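Side-chain contact in putative polyphosphate kinase 2 family protein (Arthrobacter aurescens, PDB 3RHF), which probably acts as a polyphosphate kinase, transferring phosphate between polyphosphate and nucleotides: residues 10-15 and 257-262. Sequence-based numbering, arbitrary orientation.
Sequences VEFAKS and VQQLLL
Phe12 and Gln259 carry the nonpolar part of this surface contact, the two side chains running antiparallel to one another as they pass. Ring atom CD2 of Phe12 lies 3.7 Å from CG of Gln259, and CE2 of Phe12 is 3.8 Å from CB of Gln259. The approach to the ring is oblique, with ring and amide planes 58° apart. Chi2 of 64° folds the Gln259 chain away from an extended course, and with the turn of the amide itself OE1 ends 4.0 Å from CD2 of Phe12. The Phe12 ring also meets that of Tyr39.

No direct hydrogen bond joins the segments; a water does. It donates to OE1 of Glu11 at 2.7 Å, accepts from the backbone N of Phe12 at 3.1 Å, and gives a weak bond to OE1 of Gln259. Outside partners fix the polar ends: Glu11 OE2 forms a salt bridge with Arg56, while Gln259 bonds Gln53 through OE1 and Asp263 through NE2. Without the ring, as with an alanine here, the CB-CG stem of Gln259 and the ring of Tyr39 would probably lose their aromatic neighbour. The arrangement lays the N-terminal loop over helix 250-266, which packs on strand 179-187 of the parallel sheet in the three-layer alpha/beta/alpha sandwich of the P-loop NTPase clan.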
loop_
_atom_site.group_PDB
_atom_site.type_symbol
_atom_site.label_atom_id
_atom_site.label_comp_id
_atom_site.label_asym_id
_atom_site.label_seq_id
_atom_site.Cartn_x
_atom_site.Cartn_y
_atom_site.Cartn_z
ATOM N N VAL A 10 11.253 15.635 18.453
ATOM C CA VAL A 10 12.619 16.045 18.323
ATOM C C VAL A 10 13.035 15.684 16.896
ATOM O O VAL A 10 12.987 14.527 16.484
ATOM C CB VAL A 10 13.514 15.320 19.368
ATOM C CG1 VAL A 10 14.957 15.767 19.218
ATOM C CG2 VAL A 10 13.023 15.566 20.820
ATOM N N GLU A 11 13.407 16.704 16.139
ATOM C CA GLU A 11 13.801 16.583 14.753
ATOM C C GLU A 11 15.257 16.231 14.650
ATOM O O GLU A 11 16.003 16.360 15.604
ATOM C CB GLU A 11 13.658 17.929 14.058
ATOM C CG GLU A 11 12.319 18.603 14.139
ATOM C CD GLU A 11 11.242 17.923 13.300
ATOM O OE1 GLU A 11 11.567 17.223 12.291
ATOM O OE2 GLU A 11 10.044 18.105 13.667
ATOM N N PHE A 12 15.687 15.846 13.464
ATOM C CA PHE A 12 17.086 15.579 13.240
ATOM C C PHE A 12 17.907 16.852 13.476
ATOM O O PHE A 12 17.531 17.929 12.998
ATOM C CB PHE A 12 17.309 15.048 11.800
ATOM C CG PHE A 12 17.120 13.580 11.687
ATOM C CD1 PHE A 12 18.195 12.733 11.760
ATOM C CD2 PHE A 12 15.851 13.046 11.564
ATOM C CE1 PHE A 12 18.022 11.355 11.695
ATOM C CE2 PHE A 12 15.673 11.706 11.495
ATOM C CZ PHE A 12 16.777 10.839 11.574
ATOM N N ALA A 13 19.018 16.716 14.199
ATOM C CA ALA A 13 19.951 17.832 14.405
ATOM C C ALA A 13 20.752 18.008 13.148
ATOM O O ALA A 13 20.976 19.126 12.731
ATOM C CB ALA A 13 20.892 17.611 15.579
ATOM N N LYS A 14 21.215 16.922 12.550
ATOM C CA LYS A 14 21.833 17.026 11.243
ATOM C C LYS A 14 21.096 16.083 10.266
ATOM O O LYS A 14 20.641 14.986 10.648
ATOM C CB LYS A 14 23.373 16.784 11.308
ATOM N N SER A 15 20.956 16.526 9.020
ATOM C CA SER A 15 20.259 15.759 8.005
ATOM C C SER A 15 20.951 14.429 7.680
ATOM O O SER A 15 22.154 14.382 7.501
ATOM C CB SER A 15 20.157 16.562 6.713
ATOM O OG SER A 15 19.606 15.724 5.711
ATOM N N VAL A 257 15.133 6.609 7.321
ATOM C CA VAL A 257 14.599 6.371 6.005
ATOM C C VAL A 257 13.567 7.424 5.717
ATOM O O VAL A 257 13.641 8.114 4.684
ATOM C CB VAL A 257 14.071 4.950 5.794
ATOM C CG1 VAL A 257 13.404 4.870 4.443
ATOM C CG2 VAL A 257 15.224 3.936 5.783
ATOM N N GLN A 258 12.638 7.632 6.638
ATOM C CA GLN A 258 11.621 8.648 6.350
ATOM C C GLN A 258 12.168 10.042 6.125
ATOM O O GLN A 258 11.703 10.742 5.217
ATOM C CB GLN A 258 10.417 8.635 7.329
ATOM C CG GLN A 258 9.328 7.793 6.688
ATOM C CD GLN A 258 8.062 7.622 7.475
ATOM O OE1 GLN A 258 7.600 6.490 7.662
ATOM N NE2 GLN A 258 7.439 8.740 7.884
ATOM N N GLN A 259 13.174 10.446 6.886
ATOM C CA GLN A 259 13.684 11.828 6.741
ATOM C C GLN A 259 14.411 11.956 5.440
ATOM O O GLN A 259 14.385 13.001 4.815
ATOM C CB GLN A 259 14.573 12.262 7.906
ATOM C CG GLN A 259 14.735 13.775 8.059
ATOM C CD GLN A 259 13.441 14.485 8.385
ATOM O OE1 GLN A 259 12.728 14.145 9.331
ATOM N NE2 GLN A 259 13.127 15.489 7.605
ATOM N N LEU A 260 15.005 10.870 4.981
ATOM C CA LEU A 260 15.679 10.861 3.662
ATOM C C LEU A 260 14.712 11.122 2.524
ATOM O O LEU A 260 14.997 11.921 1.619
ATOM C CB LEU A 260 16.379 9.518 3.438
ATOM C CG LEU A 260 17.792 9.378 4.013
ATOM C CD1 LEU A 260 18.245 7.962 3.781
ATOM C CD2 LEU A 260 18.830 10.362 3.421
ATOM N N LEU A 261 13.586 10.412 2.593
ATOM C CA LEU A 261 12.447 10.630 1.716
ATOM C C LEU A 261 11.936 12.037 1.730
ATOM O O LEU A 261 11.745 12.614 0.680
ATOM C CB LEU A 261 11.302 9.746 2.136
ATOM C CG LEU A 261 10.909 8.610 1.240
ATOM C CD1 LEU A 261 12.108 7.937 0.546
ATOM C CD2 LEU A 261 10.166 7.612 2.098
ATOM N N LEU A 262 11.682 12.574 2.923
ATOM C CA LEU A 262 11.121 13.956 3.039
ATOM C C LEU A 262 12.077 15.014 2.504
ATOM O O LEU A 262 11.634 15.971 1.890
ATOM C CB LEU A 262 10.725 14.328 4.485
ATOM C CG LEU A 262 9.623 13.430 5.062
ATOM C CD1 LEU A 262 9.683 13.374 6.612
ATOM C CD2 LEU A 262 8.232 13.841 4.619
HETATM O O HOH W 1 13.537 15.745 11.298
#